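PDB 6N1N: beta-lactamase from Sebaldella termitidis, which probably hydrolyses the amide bond of beta-lactam antibiotics to give substituted beta-amino acids, as a class D serine beta-lactamase linked to antibiotic resistance. Local coordinates for residues A[27-32]-A[210-215]; A[45-50]-A[193-198]; A[56-61]-A[102-107]; A[216-221]-A[236-241]. All coordinates share one frame; numbering follows the deposited sequence.

Contact 1. Residues A[27-32]-A[210-215]; sequences IYDYKN and KENVYF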
loop_
_atom_site.group_PDB
_atom_site.type_symbol
_atom_site.label_atom_id
_atom_site.label_comp_id
_atom_site.label_asym_id
_atom_site.label_seq_id
_atom_site.Cartn_x
_atom_site.Cartn_y
_atom_site.Cartn_z
ATOM N N ILE A 27 4.238 -11.729 5.166
ATOM C CA ILE A 27 3.870 -11.150 6.441
ATOM C C ILE A 27 5.108 -11.105 7.324
ATOM O O ILE A 27 5.943 -12.015 7.291
ATOM C CB ILE A 27 2.735 -11.968 7.089
ATOM C CG1 ILE A 27 1.437 -11.826 6.289
ATOM C CG2 ILE A 27 2.492 -11.537 8.538
ATOM C CD1 ILE A 27 0.424 -12.890 6.595
ATOM N N TYR A 28 5.234 -10.030 8.098
ATOM C CA TYR A 28 6.286 -9.898 9.103
ATOM C C TYR A 28 5.645 -9.719 10.469
ATOM O O TYR A 28 4.916 -8.748 10.699
ATOM C CB TYR A 28 7.202 -8.727 8.793
ATOM C CG TYR A 28 8.339 -8.557 9.788
ATOM C CD1 TYR A 28 9.401 -9.434 9.798
ATOM C CD2 TYR A 28 8.335 -7.517 10.683
ATOM C CE1 TYR A 28 10.441 -9.281 10.695
ATOM C CE2 TYR A 28 9.373 -7.336 11.576
ATOM C CZ TYR A 28 10.427 -8.218 11.582
ATOM O OH TYR A 28 11.475 -8.067 12.472
ATOM N N ASP A 29 5.920 -10.670 11.351
ATOM C CA ASP A 29 5.554 -10.648 12.759
ATOM C C ASP A 29 6.580 -9.789 13.496
ATOM O O ASP A 29 7.743 -10.164 13.616
ATOM C CB ASP A 29 5.493 -12.101 13.231
ATOM C CG ASP A 29 5.284 -12.255 14.729
ATOM O OD1 ASP A 29 5.573 -11.319 15.478
ATOM O OD2 ASP A 29 4.863 -13.359 15.150
ATOM N N TYR A 30 6.141 -8.629 13.980
ATOM C CA TYR A 30 7.045 -7.610 14.507
ATOM C C TYR A 30 7.654 -8.007 15.846
ATOM O O TYR A 30 8.876 -7.907 16.042
ATOM C CB TYR A 30 6.263 -6.295 14.625
ATOM C CG TYR A 30 7.065 -5.133 15.140
ATOM C CD1 TYR A 30 7.916 -4.428 14.306
ATOM C CD2 TYR A 30 6.949 -4.727 16.450
ATOM C CE1 TYR A 30 8.655 -3.345 14.788
ATOM C CE2 TYR A 30 7.672 -3.644 16.928
ATOM C CZ TYR A 30 8.514 -2.965 16.097
ATOM O OH TYR A 30 9.232 -1.919 16.598
ATOM N N LYS A 31 6.819 -8.436 16.793
ATOM C CA LYS A 31 7.315 -8.775 18.121
ATOM C C LYS A 31 8.314 -9.929 18.064
ATOM O O LYS A 31 9.372 -9.897 18.723
ATOM C CB LYS A 31 6.136 -9.122 19.023
ATOM C CG LYS A 31 6.499 -9.668 20.367
ATOM C CD LYS A 31 5.299 -9.673 21.290
ATOM C CE LYS A 31 4.344 -10.770 20.952
ATOM N NZ LYS A 31 3.168 -10.759 21.895
ATOM N N ASN A 32 8.001 -10.958 17.281
ATOM C CA ASN A 32 8.833 -12.150 17.205
ATOM C C ASN A 32 9.898 -12.093 16.115
ATOM O O ASN A 32 10.765 -12.974 16.087
ATOM C CB ASN A 32 7.939 -13.373 17.002
ATOM C CG ASN A 32 7.028 -13.608 18.181
ATOM O OD1 ASN A 32 7.499 -13.729 19.337
ATOM N ND2 ASN A 32 5.726 -13.672 17.932
ATOM N N LYS A 210 -3.317 -9.140 18.866
ATOM C CA LYS A 210 -2.644 -10.143 19.704
ATOM C C LYS A 210 -1.403 -9.583 20.385
ATOM O O LYS A 210 -0.359 -10.247 20.444
ATOM C CB LYS A 210 -2.275 -11.391 18.893
ATOM C CG LYS A 210 -3.468 -12.157 18.328
ATOM C CD LYS A 210 -3.025 -13.488 17.744
ATOM C CE LYS A 210 -2.792 -14.532 18.826
ATOM N NZ LYS A 210 -2.110 -15.747 18.282
ATOM N N GLU A 211 -1.507 -8.358 20.907
ATOM C CA GLU A 211 -0.372 -7.654 21.504
ATOM C C GLU A 211 0.845 -7.744 20.592
ATOM O O GLU A 211 1.957 -8.039 21.017
ATOM C CB GLU A 211 -0.067 -8.189 22.905
ATOM C CG GLU A 211 -1.108 -7.795 23.948
ATOM C CD GLU A 211 -0.757 -8.267 25.361
ATOM O OE1 GLU A 211 -0.715 -9.499 25.588
ATOM O OE2 GLU A 211 -0.515 -7.404 26.237
ATOM N N ASN A 212 0.618 -7.449 19.318
ATOM C CA ASN A 212 1.650 -7.583 18.305
ATOM C C ASN A 212 1.263 -6.703 17.135
ATOM O O ASN A 212 0.198 -6.063 17.129
ATOM C CB ASN A 212 1.768 -9.047 17.877
ATOM C CG ASN A 212 3.107 -9.399 17.281
ATOM O OD1 ASN A 212 3.885 -8.547 16.838
ATOM N ND2 ASN A 212 3.361 -10.688 17.226
ATOM N N VAL A 213 2.131 -6.688 16.129
ATOM C CA VAL A 213 1.868 -6.034 14.851
ATOM C C VAL A 213 2.317 -6.988 13.751
ATOM O O VAL A 213 3.428 -7.520 13.796
ATOM C CB VAL A 213 2.612 -4.698 14.684
ATOM C CG1 VAL A 213 2.095 -3.942 13.455
ATOM C CG2 VAL A 213 2.460 -3.852 15.888
ATOM N N TYR A 214 1.477 -7.158 12.739
ATOM C CA TYR A 214 1.791 -7.986 11.580
ATOM C C TYR A 214 1.753 -7.099 10.337
ATOM O O TYR A 214 0.688 -6.624 9.927
ATOM C CB TYR A 214 0.822 -9.165 11.451
ATOM C CG TYR A 214 0.799 -10.026 12.690
ATOM C CD1 TYR A 214 1.642 -11.135 12.827
ATOM C CD2 TYR A 214 -0.017 -9.698 13.773
ATOM C CE1 TYR A 214 1.651 -11.879 13.967
ATOM C CE2 TYR A 214 -0.013 -10.450 14.925
ATOM C CZ TYR A 214 0.811 -11.533 15.022
ATOM O OH TYR A 214 0.771 -12.278 16.165
ATOM N N PHE A 215 2.930 -6.890 9.741
ATOM C CA PHE A 215 3.036 -6.174 8.475
ATOM C C PHE A 215 2.786 -7.128 7.329
ATOM O O PHE A 215 3.164 -8.297 7.396
ATOM C CB PHE A 215 4.420 -5.538 8.374
ATOM C CG PHE A 215 4.673 -4.522 9.453
ATOM C CD1 PHE A 215 4.390 -3.195 9.232
ATOM C CD2 PHE A 215 5.098 -4.902 10.715
ATOM C CE1 PHE A 215 4.564 -2.272 10.229
ATOM C CE2 PHE A 215 5.274 -3.979 11.707
ATOM C CZ PHE A 215 5.020 -2.657 11.476
HETATM O O HOH W 1 2.055 -14.639 16.206
#
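Phe215 and Asn212, followed by Tyr30 and Lys31, bury the most surface where strands 22-29 and 212-222 run as antiparallel neighbours in the central sheet of the penicillin-recognising fold. Phe215 and Tyr28 form a hydrogen-bonded pair, Phe215 O taking Tyr28 N at 2.8 Å. The Phe215 ring lies alongside that of Tyr30, CE2 reaching Tyr30 CD1 at 3.7 Å with the planes 57° apart; helix 147-159 covers both, its Glu159 binding the Tyr30 hydroxyl. Tyr30 N continues the ladder to Val213 O (2.9 Å). Beyond it, Asn212 CG lies opposite the backbone N (chi1 -157°), bringing the amide to Asp29 and Lys31. Asn212 ND2 donates to Asp29 OD1 (2.9 Å) from above the carboxylate plane, and the Asn32 N-H reaches that oxygen from the opposite face, closing an Asx motif. Asn212 OD1 likewise accepts from Lys31 N and Val213 N on opposite faces, while Lys31 NZ donates to Glu211 O at 3.1 Å. With amide and carboxylate fixed in rotation, polar side chains carry cross-strand bonding into the turn at 30-32.

Contact 2. Residues A[45-50]-A[193-198]; sequences IRRLPA and GREGAE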
loop_
_atom_site.group_PDB
_atom_site.type_symbol
_atom_site.label_atom_id
_atom_site.label_comp_id
_atom_site.label_asym_id
_atom_site.label_seq_id
_atom_site.Cartn_x
_atom_site.Cartn_y
_atom_site.Cartn_z
ATOM N N ILE A 45 10.572 -9.599 -5.994
ATOM C CA ILE A 45 10.336 -9.078 -7.338
ATOM C C ILE A 45 9.613 -7.735 -7.275
ATOM O O ILE A 45 8.534 -7.617 -6.679
ATOM C CB ILE A 45 9.544 -10.101 -8.167
ATOM C CG1 ILE A 45 10.361 -11.396 -8.341
ATOM C CG2 ILE A 45 9.182 -9.533 -9.512
ATOM C CD1 ILE A 45 9.573 -12.528 -8.952
ATOM N N ARG A 46 10.195 -6.724 -7.939
ATOM C CA ARG A 46 9.614 -5.387 -7.949
ATOM C C ARG A 46 8.558 -5.250 -9.034
ATOM O O ARG A 46 8.739 -5.731 -10.160
ATOM C CB ARG A 46 10.698 -4.339 -8.181
ATOM C CG ARG A 46 11.662 -4.184 -7.016
ATOM C CD ARG A 46 12.711 -3.141 -7.312
ATOM N NE ARG A 46 13.564 -2.836 -6.168
ATOM C CZ ARG A 46 14.799 -2.363 -6.256
ATOM N NH1 ARG A 46 15.375 -2.134 -7.437
ATOM N NH2 ARG A 46 15.473 -2.110 -5.154
ATOM N N ARG A 47 7.451 -4.568 -8.690
ATOM C CA ARG A 47 6.422 -4.190 -9.653
ATOM C C ARG A 47 5.921 -2.794 -9.302
ATOM O O ARG A 47 6.150 -2.303 -8.193
ATOM C CB ARG A 47 5.259 -5.179 -9.684
ATOM C CG ARG A 47 5.705 -6.578 -10.095
ATOM C CD ARG A 47 4.554 -7.411 -10.459
ATOM N NE ARG A 47 4.908 -8.750 -10.926
ATOM C CZ ARG A 47 5.034 -9.108 -12.202
ATOM N NH1 ARG A 47 4.874 -8.229 -13.183
ATOM N NH2 ARG A 47 5.317 -10.369 -12.502
ATOM N N LEU A 48 5.197 -2.154 -10.243
ATOM C CA LEU A 48 4.693 -0.812 -9.988
ATOM C C LEU A 48 3.827 -0.813 -8.725
ATOM O O LEU A 48 3.110 -1.788 -8.458
ATOM C CB LEU A 48 3.886 -0.257 -11.174
ATOM C CG LEU A 48 2.397 -0.607 -11.359
ATOM C CD1 LEU A 48 1.826 0.287 -12.481
ATOM C CD2 LEU A 48 2.233 -2.051 -11.697
ATOM N N PRO A 49 3.918 0.242 -7.901
ATOM C CA PRO A 49 3.110 0.287 -6.668
ATOM C C PRO A 49 1.650 0.633 -6.881
ATOM O O PRO A 49 0.816 0.297 -6.024
ATOM C CB PRO A 49 3.785 1.386 -5.853
ATOM C CG PRO A 49 4.418 2.281 -6.907
ATOM C CD PRO A 49 4.934 1.314 -7.923
ATOM N N ALA A 50 1.328 1.319 -7.971
ATOM C CA ALA A 50 -0.010 1.840 -8.205
ATOM C C ALA A 50 -0.503 2.563 -6.957
ATOM O O ALA A 50 0.263 3.303 -6.357
ATOM C CB ALA A 50 -0.937 0.724 -8.666
ATOM N N GLY A 193 -2.583 -2.419 -11.147
ATOM C CA GLY A 193 -2.225 -2.010 -12.476
ATOM C C GLY A 193 -1.848 -3.217 -13.304
ATOM O O GLY A 193 -2.116 -4.361 -12.931
ATOM N N ARG A 194 -1.235 -2.955 -14.449
ATOM C CA ARG A 194 -0.898 -4.028 -15.376
ATOM C C ARG A 194 0.502 -3.818 -15.925
ATOM O O ARG A 194 0.867 -2.697 -16.279
ATOM C CB ARG A 194 -1.900 -4.091 -16.539
ATOM C CG ARG A 194 -1.668 -5.264 -17.473
ATOM C CD ARG A 194 -2.660 -5.285 -18.650
ATOM N NE ARG A 194 -4.048 -5.457 -18.224
ATOM C CZ ARG A 194 -5.023 -4.564 -18.426
ATOM N NH1 ARG A 194 -4.768 -3.436 -19.038
ATOM N NH2 ARG A 194 -6.262 -4.835 -18.016
ATOM N N GLU A 195 1.306 -4.888 -15.930
ATOM C CA GLU A 195 2.614 -4.917 -16.586
ATOM C C GLU A 195 2.579 -6.017 -17.642
ATOM O O GLU A 195 2.505 -7.207 -17.310
ATOM C CB GLU A 195 3.736 -5.169 -15.582
ATOM C CG GLU A 195 3.927 -4.027 -14.583
ATOM C CD GLU A 195 5.021 -4.283 -13.588
ATOM O OE1 GLU A 195 5.557 -5.414 -13.563
ATOM O OE2 GLU A 195 5.342 -3.342 -12.835
ATOM N N GLY A 196 2.658 -5.621 -18.904
ATOM C CA GLY A 196 2.557 -6.617 -19.973
ATOM C C GLY A 196 1.190 -7.269 -19.962
ATOM O O GLY A 196 0.164 -6.601 -20.040
ATOM N N ALA A 197 1.156 -8.606 -19.840
ATOM C CA ALA A 197 -0.087 -9.356 -19.833
ATOM C C ALA A 197 -0.549 -9.695 -18.435
ATOM O O ALA A 197 -1.540 -10.420 -18.282
ATOM C CB ALA A 197 0.078 -10.651 -20.634
ATOM N N GLU A 198 0.157 -9.215 -17.415
ATOM C CA GLU A 198 -0.103 -9.586 -16.037
ATOM C C GLU A 198 -0.754 -8.431 -15.286
ATOM O O GLU A 198 -0.164 -7.353 -15.156
ATOM C CB GLU A 198 1.197 -10.005 -15.360
ATOM C CG GLU A 198 1.832 -11.224 -16.014
ATOM C CD GLU A 198 3.052 -11.683 -15.284
ATOM O OE1 GLU A 198 4.005 -10.883 -15.136
ATOM O OE2 GLU A 198 3.048 -12.841 -14.840
HETATM O O HOH W 2 8.159 -5.681 -13.122
HETATM O O HOH W 3 4.566 -8.517 -16.449
#
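Arg47 and Leu48 meet Glu195 through both oxygens of one carboxylate, a tie between the chain leading to the predicted nucleophile Ser51 and the hairpin of strands 184-195 and 198-209. Glu195 OE2 accepts the Leu48 N-H at 2.9 Å (158° at the hydrogen) on its syn side and also forms a salt bridge with Lys144. Glu195 OE1 is met on its anti side by Arg47 NH1 (2.9 Å), and a water donates to it while also donating to Arg46 O. The extended Arg47 chain carries its guanidinium on to Glu198, where Arg47 NH2 reaches Glu198 OE1 at 3.0 Å from above the carboxylate, which is turned 73° from the guanidinium. Both bridges are bent, little over 130° at the hydrogen. A further water accepts from Arg47 NH1 at 3.3 Å and donates to Glu195 O and Glu198 OE1. Glu195 and Glu198 are the ends of a type II' turn, each giving its backbone N-H to the other's carbonyl. Leu48 and the Glu195 chain slide past each other in opposite directions. Arg47, together with Lys144 on Glu195, probably offsets the repulsion of the two carboxylates and holds the tight hairpin against the 45-50 segment.

Contact 3. Residues A[56-61]-A[102-107]; sequences PNSLIF and WFYMKG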
loop_
_atom_site.group_PDB
_atom_site.type_symbol
_atom_site.label_atom_id
_atom_site.label_comp_id
_atom_site.label_asym_id
_atom_site.label_seq_id
_atom_site.Cartn_x
_atom_site.Cartn_y
_atom_site.Cartn_z
ATOM N N PRO A 56 3.027 6.490 1.100
ATOM C CA PRO A 56 4.107 7.485 1.110
ATOM C C PRO A 56 3.670 8.849 0.602
ATOM O O PRO A 56 4.142 9.864 1.110
ATOM C CB PRO A 56 5.185 6.855 0.210
ATOM C CG PRO A 56 4.460 5.925 -0.659
ATOM C CD PRO A 56 3.399 5.336 0.255
ATOM N N ASN A 57 2.792 8.911 -0.404
ATOM C CA ASN A 57 2.407 10.200 -0.963
ATOM C C ASN A 57 1.660 11.038 0.071
ATOM O O ASN A 57 1.794 12.269 0.087
ATOM C CB ASN A 57 1.566 9.980 -2.226
ATOM C CG ASN A 57 1.926 10.947 -3.369
ATOM O OD1 ASN A 57 2.804 11.825 -3.240
ATOM N ND2 ASN A 57 1.271 10.753 -4.504
ATOM N N SER A 58 0.862 10.389 0.938
ATOM C CA SER A 58 0.174 11.120 1.998
ATOM C C SER A 58 1.166 11.675 3.019
ATOM O O SER A 58 1.006 12.806 3.496
ATOM C CB SER A 58 -0.866 10.225 2.680
ATOM O OG SER A 58 -1.877 9.830 1.767
ATOM N N LEU A 59 2.176 10.886 3.397
ATOM C CA LEU A 59 3.232 11.424 4.260
ATOM C C LEU A 59 3.887 12.629 3.610
ATOM O O LEU A 59 4.126 13.654 4.263
ATOM C CB LEU A 59 4.306 10.373 4.553
ATOM C CG LEU A 59 3.918 9.104 5.324
ATOM C CD1 LEU A 59 5.043 8.091 5.210
ATOM C CD2 LEU A 59 3.614 9.391 6.766
ATOM N N ILE A 60 4.187 12.516 2.309
ATOM C CA ILE A 60 4.906 13.577 1.622
ATOM C C ILE A 60 4.036 14.825 1.527
ATOM O O ILE A 60 4.510 15.937 1.764
ATOM C CB ILE A 60 5.375 13.099 0.235
ATOM C CG1 ILE A 60 6.449 12.007 0.373
ATOM C CG2 ILE A 60 5.936 14.252 -0.586
ATOM C CD1 ILE A 60 6.792 11.280 -0.920
ATOM N N PHE A 61 2.753 14.666 1.171
ATOM C CA PHE A 61 1.858 15.819 1.065
ATOM C C PHE A 61 1.810 16.619 2.373
ATOM O O PHE A 61 1.856 17.857 2.355
ATOM C CB PHE A 61 0.441 15.368 0.689
ATOM C CG PHE A 61 0.217 15.126 -0.791
ATOM C CD1 PHE A 61 1.264 14.897 -1.665
ATOM C CD2 PHE A 61 -1.069 15.104 -1.291
ATOM C CE1 PHE A 61 1.034 14.663 -2.998
ATOM C CE2 PHE A 61 -1.308 14.885 -2.628
ATOM C CZ PHE A 61 -0.256 14.671 -3.481
ATOM N N TRP A 102 -7.033 11.816 -8.975
ATOM C CA TRP A 102 -6.893 13.216 -9.368
ATOM C C TRP A 102 -6.312 14.071 -8.245
ATOM O O TRP A 102 -5.531 14.999 -8.509
ATOM C CB TRP A 102 -8.226 13.800 -9.862
ATOM C CG TRP A 102 -9.331 14.137 -8.820
ATOM C CD1 TRP A 102 -10.476 13.412 -8.589
ATOM C CD2 TRP A 102 -9.403 15.272 -7.944
ATOM N NE1 TRP A 102 -11.242 14.021 -7.625
ATOM C CE2 TRP A 102 -10.609 15.169 -7.217
ATOM C CE3 TRP A 102 -8.573 16.380 -7.712
ATOM C CZ2 TRP A 102 -10.996 16.117 -6.274
ATOM C CZ3 TRP A 102 -8.955 17.305 -6.775
ATOM C CH2 TRP A 102 -10.148 17.170 -6.058
ATOM N N PHE A 103 -6.661 13.771 -6.991
ATOM C CA PHE A 103 -6.188 14.544 -5.858
ATOM C C PHE A 103 -4.686 14.388 -5.693
ATOM O O PHE A 103 -3.969 15.382 -5.498
ATOM C CB PHE A 103 -6.954 14.094 -4.611
ATOM C CG PHE A 103 -6.482 14.682 -3.294
ATOM C CD1 PHE A 103 -7.254 15.629 -2.631
ATOM C CD2 PHE A 103 -5.330 14.212 -2.664
ATOM C CE1 PHE A 103 -6.875 16.124 -1.401
ATOM C CE2 PHE A 103 -4.932 14.728 -1.422
ATOM C CZ PHE A 103 -5.703 15.674 -0.805
ATOM N N TYR A 104 -4.186 13.160 -5.822
ATOM C CA TYR A 104 -2.749 12.937 -5.699
ATOM C C TYR A 104 -1.979 13.472 -6.899
ATOM O O TYR A 104 -0.879 14.008 -6.731
ATOM C CB TYR A 104 -2.499 11.457 -5.442
ATOM C CG TYR A 104 -2.901 11.087 -4.031
ATOM C CD1 TYR A 104 -2.028 11.259 -2.968
ATOM C CD2 TYR A 104 -4.173 10.591 -3.755
ATOM C CE1 TYR A 104 -2.400 10.936 -1.644
ATOM C CE2 TYR A 104 -4.555 10.262 -2.460
ATOM C CZ TYR A 104 -3.664 10.430 -1.405
ATOM O OH TYR A 104 -4.059 10.098 -0.118
HETATM N N MSE A 105 -2.522 13.335 -8.109
HETATM C CA MSE A 105 -1.898 13.939 -9.296
HETATM C C MSE A 105 -1.804 15.463 -9.166
HETATM O O MSE A 105 -0.778 16.063 -9.500
HETATM C CB MSE A 105 -2.672 13.563 -10.561
HETATM C CG MSE A 105 -2.665 12.075 -10.843
HETATM SE SE MSE A 105 -3.550 11.636 -12.545
HETATM C CE MSE A 105 -5.337 12.244 -12.183
ATOM N N LYS A 106 -2.875 16.083 -8.661
ATOM C CA LYS A 106 -2.885 17.533 -8.491
ATOM C C LYS A 106 -1.881 17.959 -7.427
ATOM O O LYS A 106 -1.112 18.909 -7.632
ATOM C CB LYS A 106 -4.297 18.000 -8.150
ATOM C CG LYS A 106 -4.442 19.513 -7.983
ATOM C CD LYS A 106 -5.905 19.878 -7.733
ATOM C CE LYS A 106 -6.109 21.372 -7.486
ATOM N NZ LYS A 106 -6.132 22.126 -8.760
ATOM N N GLY A 107 -1.846 17.244 -6.305
ATOM C CA GLY A 107 -0.902 17.573 -5.253
ATOM C C GLY A 107 0.534 17.350 -5.663
ATOM O O GLY A 107 1.424 18.115 -5.270
#
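Helix 56-63, which begins just after the Ser-Thr-Phe-Lys motif of predicted nucleophile Ser51 and carboxylated Lys54, packs on helix 101-108 through Ser58, Phe61 and Tyr104 in the all-helical part of the fold. The two short axes run 11.2 Å apart at 46°. Tyr104 CG lies opposite the carbonyl carbon (chi1 -73°), carrying the ring across so that its hydroxyl donates to Ser58 OG at 2.9 Å. Ser58 OG is also hydrogen-bonded to the backbone O of the modified lysine, four residues earlier. Asn57 slides past the Tyr104 ring, its amide turned 29° from the ring plane, while its OD1 is held by Tyr116. Phe61 packs beside Tyr104, its CE2 3.7 Å from Tyr104 CD1; the rings are nearly parallel but slid aside, with little overlap, and the Phe61 edge meets Phe103 CE2. At Gly107, which has no side chain, the Phe61 ring comes right up to the backbone: Phe61 CZ lies 3.5 Å from Gly107 CA and 3.4 Å from Tyr104 O, which sits near the ring plane.

Contact 4. Residues A[216-221]-A[236-241]; sequences FAVRII and KQLTMM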
loop_
_atom_site.group_PDB
_atom_site.type_symbol
_atom_site.label_atom_id
_atom_site.label_comp_id
_atom_site.label_asym_id
_atom_site.label_seq_id
_atom_site.Cartn_x
_atom_site.Cartn_y
_atom_site.Cartn_z
ATOM N N PHE A 216 2.117 -6.642 6.270
ATOM C CA PHE A 216 1.757 -7.551 5.190
ATOM C C PHE A 216 1.846 -6.895 3.822
ATOM O O PHE A 216 1.661 -5.695 3.664
ATOM C CB PHE A 216 0.333 -8.135 5.378
ATOM C CG PHE A 216 -0.765 -7.113 5.358
ATOM C CD1 PHE A 216 -1.417 -6.772 4.189
ATOM C CD2 PHE A 216 -1.149 -6.493 6.518
ATOM C CE1 PHE A 216 -2.425 -5.819 4.184
ATOM C CE2 PHE A 216 -2.155 -5.555 6.523
ATOM C CZ PHE A 216 -2.785 -5.210 5.341
ATOM N N ALA A 217 2.146 -7.714 2.831
ATOM C CA ALA A 217 2.092 -7.279 1.445
ATOM C C ALA A 217 1.587 -8.469 0.643
ATOM O O ALA A 217 2.273 -9.478 0.517
ATOM C CB ALA A 217 3.456 -6.801 0.933
ATOM N N VAL A 218 0.354 -8.356 0.188
ATOM C CA VAL A 218 -0.274 -9.332 -0.679
ATOM C C VAL A 218 -0.181 -8.780 -2.089
ATOM O O VAL A 218 -0.459 -7.598 -2.326
ATOM C CB VAL A 218 -1.741 -9.560 -0.270
ATOM C CG1 VAL A 218 -2.497 -10.309 -1.367
ATOM C CG2 VAL A 218 -1.825 -10.294 1.025
ATOM N N ARG A 219 0.257 -9.604 -3.023
ATOM C CA ARG A 219 0.342 -9.146 -4.400
ATOM C C ARG A 219 -0.068 -10.288 -5.308
ATOM O O ARG A 219 0.674 -11.267 -5.485
ATOM C CB ARG A 219 1.725 -8.627 -4.752
ATOM C CG ARG A 219 1.708 -7.947 -6.097
ATOM C CD ARG A 219 3.050 -7.411 -6.499
ATOM N NE ARG A 219 4.089 -8.433 -6.578
ATOM C CZ ARG A 219 5.392 -8.164 -6.630
ATOM N NH1 ARG A 219 5.846 -6.897 -6.610
ATOM N NH2 ARG A 219 6.248 -9.173 -6.686
ATOM N N ILE A 220 -1.225 -10.118 -5.908
ATOM C CA ILE A 220 -1.834 -11.093 -6.786
ATOM C C ILE A 220 -1.392 -10.803 -8.203
ATOM O O ILE A 220 -1.400 -9.642 -8.643
ATOM C CB ILE A 220 -3.366 -11.020 -6.672
ATOM C CG1 ILE A 220 -3.777 -11.414 -5.250
ATOM C CG2 ILE A 220 -4.055 -11.867 -7.739
ATOM C CD1 ILE A 220 -5.195 -11.041 -4.923
ATOM N N ILE A 221 -1.000 -11.853 -8.913
ATOM C CA ILE A 221 -0.723 -11.785 -10.337
ATOM C C ILE A 221 -1.830 -12.556 -11.033
ATOM O O ILE A 221 -2.102 -13.707 -10.687
ATOM C CB ILE A 221 0.652 -12.371 -10.694
ATOM C CG1 ILE A 221 1.752 -11.720 -9.864
ATOM C CG2 ILE A 221 0.902 -12.241 -12.198
ATOM C CD1 ILE A 221 1.876 -10.226 -10.063
ATOM N N LYS A 236 -8.872 -8.179 -0.200
ATOM C CA LYS A 236 -8.848 -7.968 1.249
ATOM C C LYS A 236 -9.279 -9.236 1.985
ATOM O O LYS A 236 -8.633 -9.648 2.959
ATOM C CB LYS A 236 -9.712 -6.756 1.598
ATOM C CG LYS A 236 -10.238 -6.745 3.023
ATOM C CD LYS A 236 -10.496 -5.323 3.502
ATOM C CE LYS A 236 -11.506 -5.293 4.633
ATOM N NZ LYS A 236 -11.307 -6.432 5.567
ATOM N N GLN A 237 -10.299 -9.934 1.471
ATOM C CA GLN A 237 -10.733 -11.175 2.103
ATOM C C GLN A 237 -9.659 -12.261 2.036
ATOM O O GLN A 237 -9.486 -13.016 2.996
ATOM C CB GLN A 237 -12.032 -11.671 1.460
ATOM C CG GLN A 237 -12.542 -12.980 2.036
ATOM C CD GLN A 237 -12.837 -12.917 3.534
ATOM O OE1 GLN A 237 -12.634 -13.894 4.239
ATOM N NE2 GLN A 237 -13.335 -11.771 4.014
ATOM N N LEU A 238 -8.925 -12.353 0.920
ATOM C CA LEU A 238 -7.791 -13.274 0.851
ATOM C C LEU A 238 -6.786 -12.990 1.968
ATOM O O LEU A 238 -6.266 -13.914 2.607
ATOM C CB LEU A 238 -7.110 -13.138 -0.517
ATOM C CG LEU A 238 -5.933 -14.067 -0.834
ATOM C CD1 LEU A 238 -5.710 -14.113 -2.351
ATOM C CD2 LEU A 238 -4.620 -13.667 -0.153
ATOM N N THR A 239 -6.479 -11.712 2.183
ATOM C CA THR A 239 -5.568 -11.322 3.251
ATOM C C THR A 239 -6.105 -11.770 4.610
ATOM O O THR A 239 -5.356 -12.314 5.442
ATOM C CB THR A 239 -5.360 -9.804 3.180
ATOM O OG1 THR A 239 -4.944 -9.451 1.848
ATOM C CG2 THR A 239 -4.306 -9.336 4.145
HETATM N N MSE A 240 -7.406 -11.576 4.851
HETATM C CA MSE A 240 -7.996 -11.961 6.135
HETATM C C MSE A 240 -7.961 -13.464 6.313
HETATM O O MSE A 240 -7.754 -13.951 7.427
HETATM C CB MSE A 240 -9.445 -11.471 6.266
HETATM C CG MSE A 240 -9.617 -9.956 6.059
HETATM SE SE MSE A 240 -8.549 -8.838 7.267
HETATM C CE MSE A 240 -9.817 -8.773 8.757
HETATM N N MSE A 241 -8.172 -14.201 5.221
HETATM C CA MSE A 241 -8.051 -15.660 5.277
HETATM C C MSE A 241 -6.641 -16.106 5.663
HETATM O O MSE A 241 -6.489 -17.038 6.456
HETATM C CB MSE A 241 -8.472 -16.290 3.939
HETATM C CG MSE A 241 -9.953 -16.219 3.740
HETATM SE SE MSE A 241 -10.411 -16.755 1.918
HETATM C CE MSE A 241 -9.190 -18.205 1.796
#
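Val218 and Thr239 mark the close approach of strand 212-222 to the C-terminal helix 228-245, part of the alpha/beta layering in the penicillin-binding and serine beta-lactamase fold. The strand and helix segments run at 127°, their axes 9.6 Å apart, and alternate strand residues Phe216, Val218 and Ile220 send their side chains to the helix. The tight part is centred on Thr239. Its methyl CG2 sits over one face of the Phe216 ring, 4.2 Å from the centroid, in a CH-pi contact; the first torsion of Phe216 (chi1 63°) sets CG between the backbone N and carbonyl carbon, which turns that face to the methyl. Thr239 OG1 lies against Val218, yet its polar need is met by Arg235 O one turn back. Leu238 makes the looser side, touching the strand by methyl ends alone. On the far side of the helix, partly exposed Lys236 and Gln237 find their partners away from the strand, in Glu179 and Arg244. Against the 3.3 Å between Val218 CG2 and Thr239 OG1, Leu238 CD2 stays 4.2 Å from Val218 CG1, and its CD1 meets Ile220 CD1 tip to tip at 4.0 Å.

Burial sorts these four contacts by chemistry. Contacts 3 and 4 are fully buried and mostly apolar, though contact 3 includes one hydroxyl pair, Tyr104 to Ser58, whose OG also binds the backbone O of the modified lysine. Contacts 1 and 2 are partly buried: contact 1 adds side-chain amide and carboxylate bonds to strand pairing, and contact 2 is built on salt bridges. Contacts 1 and 4 share strand 212-222, the first using its backbone bonds to strand 22-29 and the second the side chains on one face; they touch where Ile27 packs on Phe216. Contact 2 reaches the same strand at its other end, as Arg47 lies on Arg219 and Ile221. Contact 3 stands apart, its centre about 28 Å from that of contact 1.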